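Side-chain contacts in DUF3501 family protein (Burkholderia pseudomallei K96243, PDB 3FJV), which is of unknown function, a DUF3501 family member in which an antiparallel beta sheet is joined to several helices: residues L44-D47 with E48-R52; R20-H23 with A24-I27. One frame throughout, in Å; residues are numbered along the deposited sequence.

Contact 1: residues L44-D47 with E48-R52; sequences LFED and ETTIR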
loop_
_atom_site.group_PDB
_atom_site.type_symbol
_atom_site.label_atom_id
_atom_site.label_comp_id
_atom_site.label_asym_id
_atom_site.label_seq_id
_atom_site.Cartn_x
_atom_site.Cartn_y
_atom_site.Cartn_z
ATOM N N LEU A 44 -13.526 4.859 -7.627
ATOM C CA LEU A 44 -14.320 3.931 -8.406
ATOM C C LEU A 44 -15.428 3.451 -7.529
ATOM O O LEU A 44 -15.178 2.772 -6.517
ATOM C CB LEU A 44 -13.511 2.757 -8.939
ATOM C CG LEU A 44 -14.305 1.793 -9.870
ATOM C CD1 LEU A 44 -14.551 2.443 -11.223
ATOM C CD2 LEU A 44 -13.501 0.483 -9.991
ATOM N N PHE A 45 -16.664 3.795 -7.910
ATOM C CA PHE A 45 -17.830 3.268 -7.218
ATOM C C PHE A 45 -18.045 1.819 -7.617
ATOM O O PHE A 45 -18.154 1.495 -8.807
ATOM C CB PHE A 45 -19.049 4.137 -7.476
ATOM C CG PHE A 45 -18.979 5.418 -6.756
ATOM C CD1 PHE A 45 -19.436 5.491 -5.441
ATOM C CD2 PHE A 45 -18.356 6.537 -7.334
ATOM C CE1 PHE A 45 -19.372 6.687 -4.718
ATOM C CE2 PHE A 45 -18.259 7.737 -6.647
ATOM C CZ PHE A 45 -18.748 7.819 -5.289
ATOM N N GLU A 46 -18.052 0.947 -6.625
ATOM C CA GLU A 46 -18.014 -0.498 -6.849
ATOM C C GLU A 46 -19.398 -1.128 -6.974
ATOM O O GLU A 46 -20.349 -0.759 -6.252
ATOM C CB GLU A 46 -17.191 -1.194 -5.763
ATOM C CG GLU A 46 -15.789 -0.654 -5.603
ATOM C CD GLU A 46 -14.733 -1.232 -6.588
ATOM O OE1 GLU A 46 -15.099 -2.088 -7.435
ATOM O OE2 GLU A 46 -13.523 -0.894 -6.424
ATOM N N ASP A 47 -19.530 -2.071 -7.903
ATOM C CA ASP A 47 -20.778 -2.835 -8.069
ATOM C C ASP A 47 -20.474 -4.299 -8.422
ATOM O O ASP A 47 -19.317 -4.728 -8.327
ATOM C CB ASP A 47 -21.709 -2.134 -9.108
ATOM C CG ASP A 47 -21.102 -2.085 -10.532
ATOM O OD1 ASP A 47 -20.156 -2.886 -10.811
ATOM O OD2 ASP A 47 -21.564 -1.266 -11.381
ATOM N N GLU A 48 -21.504 -5.088 -8.761
ATOM C CA GLU A 48 -21.291 -6.514 -9.068
ATOM C C GLU A 48 -20.217 -6.709 -10.171
ATOM O O GLU A 48 -19.346 -7.577 -10.087
ATOM C CB GLU A 48 -22.597 -7.193 -9.472
ATOM C CG GLU A 48 -22.430 -8.721 -9.643
ATOM C CD GLU A 48 -23.667 -9.424 -10.114
ATOM O OE1 GLU A 48 -24.498 -8.812 -10.797
ATOM O OE2 GLU A 48 -23.735 -10.641 -9.921
ATOM N N THR A 49 -20.309 -5.906 -11.217
ATOM C CA THR A 49 -19.388 -6.016 -12.335
ATOM C C THR A 49 -17.924 -5.741 -11.922
ATOM O O THR A 49 -17.042 -6.508 -12.260
ATOM C CB THR A 49 -19.826 -5.104 -13.455
ATOM O OG1 THR A 49 -21.136 -5.494 -13.926
ATOM C CG2 THR A 49 -18.839 -5.152 -14.604
ATOM N N THR A 50 -17.698 -4.639 -11.236
ATOM C CA THR A 50 -16.362 -4.243 -10.850
ATOM C C THR A 50 -15.777 -5.209 -9.826
ATOM O O THR A 50 -14.574 -5.500 -9.888
ATOM C CB THR A 50 -16.254 -2.792 -10.308
ATOM O OG1 THR A 50 -16.987 -2.648 -9.082
ATOM C CG2 THR A 50 -16.777 -1.756 -11.338
ATOM N N ILE A 51 -16.612 -5.713 -8.923
ATOM C CA ILE A 51 -16.135 -6.588 -7.831
ATOM C C ILE A 51 -15.833 -8.009 -8.361
ATOM O O ILE A 51 -14.764 -8.542 -8.116
ATOM C CB ILE A 51 -17.117 -6.599 -6.607
ATOM C CG1 ILE A 51 -17.239 -5.180 -6.016
ATOM C CG2 ILE A 51 -16.539 -7.562 -5.497
ATOM C CD1 ILE A 51 -18.407 -4.979 -5.020
ATOM N N ARG A 52 -16.764 -8.592 -9.117
ATOM C CA ARG A 52 -16.589 -9.905 -9.750
ATOM C C ARG A 52 -15.311 -9.980 -10.593
ATOM O O ARG A 52 -14.554 -10.962 -10.498
ATOM C CB ARG A 52 -17.834 -10.236 -10.565
ATOM C CG ARG A 52 -17.975 -11.610 -11.089
ATOM C CD ARG A 52 -19.441 -11.935 -11.372
ATOM N NE ARG A 52 -19.544 -13.246 -11.988
ATOM C CZ ARG A 52 -19.404 -13.500 -13.284
ATOM N NH1 ARG A 52 -19.256 -12.509 -14.160
ATOM N NH2 ARG A 52 -19.426 -14.748 -13.724
#

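Contact 2: residues R20-H23 with A24-I27; sequences RQEH and ARVI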
loop_
_atom_site.group_PDB
_atom_site.type_symbol
_atom_site.label_atom_id
_atom_site.label_comp_id
_atom_site.label_asym_id
_atom_site.label_seq_id
_atom_site.Cartn_x
_atom_site.Cartn_y
_atom_site.Cartn_z
ATOM N N ARG A 20 -9.556 -11.526 -21.763
ATOM C CA ARG A 20 -9.315 -10.360 -22.561
ATOM C C ARG A 20 -10.617 -9.625 -22.869
ATOM O O ARG A 20 -10.678 -8.417 -22.856
ATOM C CB ARG A 20 -8.603 -10.746 -23.885
ATOM C CG ARG A 20 -7.101 -10.435 -23.927
ATOM C CD ARG A 20 -6.583 -10.411 -25.396
ATOM N NE ARG A 20 -7.430 -9.672 -26.379
ATOM C CZ ARG A 20 -7.496 -8.331 -26.562
ATOM N NH1 ARG A 20 -6.785 -7.485 -25.812
ATOM N NH2 ARG A 20 -8.310 -7.815 -27.505
ATOM N N GLN A 21 -11.658 -10.371 -23.165
ATOM C CA GLN A 21 -12.974 -9.785 -23.393
ATOM C C GLN A 21 -13.530 -9.086 -22.145
ATOM O O GLN A 21 -14.166 -8.012 -22.216
ATOM C CB GLN A 21 -13.876 -10.925 -23.875
ATOM C CG GLN A 21 -15.280 -10.571 -24.281
ATOM C CD GLN A 21 -16.046 -11.789 -24.829
ATOM O OE1 GLN A 21 -16.167 -12.821 -24.159
ATOM N NE2 GLN A 21 -16.577 -11.659 -26.045
ATOM N N GLU A 22 -13.285 -9.689 -20.989
ATOM C CA GLU A 22 -13.691 -9.108 -19.728
ATOM C C GLU A 22 -12.950 -7.810 -19.399
ATOM O O GLU A 22 -13.596 -6.871 -18.880
ATOM C CB GLU A 22 -13.508 -10.114 -18.591
ATOM C CG GLU A 22 -14.475 -11.303 -18.654
ATOM C CD GLU A 22 -15.917 -10.873 -18.464
ATOM O OE1 GLU A 22 -16.581 -10.558 -19.483
ATOM O OE2 GLU A 22 -16.384 -10.880 -17.314
ATOM N N HIS A 23 -11.637 -7.747 -19.650
ATOM C CA HIS A 23 -10.878 -6.489 -19.397
ATOM C C HIS A 23 -11.614 -5.359 -20.140
ATOM O O HIS A 23 -11.884 -4.324 -19.558
ATOM C CB HIS A 23 -9.389 -6.464 -19.918
ATOM C CG HIS A 23 -8.415 -7.436 -19.271
ATOM N ND1 HIS A 23 -8.261 -7.590 -17.910
ATOM C CD2 HIS A 23 -7.446 -8.212 -19.837
ATOM C CE1 HIS A 23 -7.291 -8.460 -17.658
ATOM N NE2 HIS A 23 -6.758 -8.835 -18.814
ATOM N N ALA A 24 -11.914 -5.554 -21.432
ATOM C CA ALA A 24 -12.642 -4.551 -22.256
ATOM C C ALA A 24 -14.087 -4.261 -21.758
ATOM O O ALA A 24 -14.503 -3.094 -21.666
ATOM C CB ALA A 24 -12.637 -4.911 -23.767
ATOM N N ARG A 25 -14.827 -5.293 -21.420
ATOM C CA ARG A 25 -16.196 -5.117 -20.935
ATOM C C ARG A 25 -16.206 -4.277 -19.666
ATOM O O ARG A 25 -17.044 -3.373 -19.480
ATOM C CB ARG A 25 -16.857 -6.462 -20.659
ATOM C CG ARG A 25 -18.338 -6.359 -20.409
ATOM C CD ARG A 25 -18.978 -7.706 -20.270
ATOM N NE ARG A 25 -18.519 -8.444 -19.095
ATOM C CZ ARG A 25 -19.053 -8.325 -17.877
ATOM N NH1 ARG A 25 -20.047 -7.481 -17.654
ATOM N NH2 ARG A 25 -18.576 -9.058 -16.879
ATOM N N VAL A 26 -15.278 -4.547 -18.776
ATOM C CA VAL A 26 -15.265 -3.892 -17.481
ATOM C C VAL A 26 -14.743 -2.451 -17.599
ATOM O O VAL A 26 -15.266 -1.544 -16.971
ATOM C CB VAL A 26 -14.450 -4.751 -16.455
ATOM C CG1 VAL A 26 -14.134 -3.993 -15.168
ATOM C CG2 VAL A 26 -15.173 -6.091 -16.196
ATOM N N ILE A 27 -13.711 -2.211 -18.406
ATOM C CA ILE A 27 -13.321 -0.853 -18.750
ATOM C C ILE A 27 -14.496 0.004 -19.228
ATOM O O ILE A 27 -14.673 1.122 -18.767
ATOM C CB ILE A 27 -12.171 -0.846 -19.845
ATOM C CG1 ILE A 27 -10.825 -1.186 -19.160
ATOM C CG2 ILE A 27 -12.073 0.554 -20.584
ATOM C CD1 ILE A 27 -9.614 -1.442 -20.153
#

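Contact 1: residues L44-D47 with E48-R52
Thr50 OG1 is gripped from two directions where the chain turns from strand 41-45 into helix 48-62. It gives its hydrogen to Glu46 OE1, 2.6 Å from Thr50 OG1, and accepts the backbone N-H of Asp47, whose N lies 2.9 Å from that hydroxyl oxygen. The hydroxyl reaches Glu46 OE1 on the anti side of the carboxylate, 21° out of its plane. Glu46 bends at chi2 (-84°), which brings its acid group over to the threonine; its other oxygen, OE2, is bonded to Thr90 OG1 of strand 86-93. In the reverse direction, Thr50 N donates to Asp47 OD1 at 3.0 Å in a nearly straight bond that meets OD1 almost in line with its C-O bond. With CG placed between its own backbone N and carbonyl carbon (chi1 64°), Asp47 turns OD1 back over the first helical turn, while OD2 takes a hydrogen bond from His29 NE2. Asp47 O receives Ile51 N at 2.9 Å, starting the helical bonding. Apolar contacts flank these bonds: Ile51 CG1 packs on Glu46 CB at 4.0 Å, and Thr50 CG2 meets Leu44 CD2 tip to tip. Asp47 and Thr50 thus form a capping box, each side chain accepting the other's backbone N-H. The helix N-terminus and the N-H of Thr50 would be expected to favour the ionised form of Asp47, while the hydroxyls of Thr50 and Thr90 satisfy the two oxygens of buried Glu46.

Contact 2: residues R20-H23 with A24-I27
Arg25 reaches back by three residues to Glu22, and its side chain can be followed outward along the helix surface. CB rests 3.5 Å from Gln21 O, the carbonyl that also receives Arg25 N. CG continues anti to the backbone N (chi1 -169°), and the chain stays extended until it bends at chi3 (65°), where CD passes 3.8 Å from Glu22 OE1. Beyond that bend, NE donates to Glu22 OE1 at 2.9 Å. At the tip, NH2 donates to Glu22 OE2, also at 2.9 Å and almost perfectly straight. The grip is therefore side-on and two-pronged: NE and one terminal nitrogen each take a different carboxylate oxygen, both on its syn side. Both oxygens lie near the guanidinium plane, yet the two flat groups are turned 26° apart, so the nitrogens stand somewhat out of the carboxylate plane. Glu22, bent at chi2, runs alongside the arginine in the same direction. The backbone continues the alpha-helical pattern, Val26 N bonding to Glu22 O and Ile27 N to His23 O; on another side of the helix His23 ND1 is hydrogen-bonded to Tyr53 OH of helix 48-62. This is an i to i+3 salt bridge on an alpha helix, here along helix 12-30.

How the contacts relate
Contact 1 is partly buried, its centre about 7 Å from the centre of the chain, whereas contact 2 lies at the surface, about 18 Å out. Contact 1 joins two elements, strand 41-45 and helix 48-62; contact 2 stays within helix 12-30. The chemistry follows the place: a buried hydroxyl and backbone N-H groups meet the acids at the turn from strand to helix, while on the surface an acid meets a full opposite charge. The contacts touch where the N-terminal turn of helix 48-62 packs against the side of helix 12-30, Thr49 CG2 lying 4.1 Å from Val26 CG2 and 4.0 Å from Arg25 NH1.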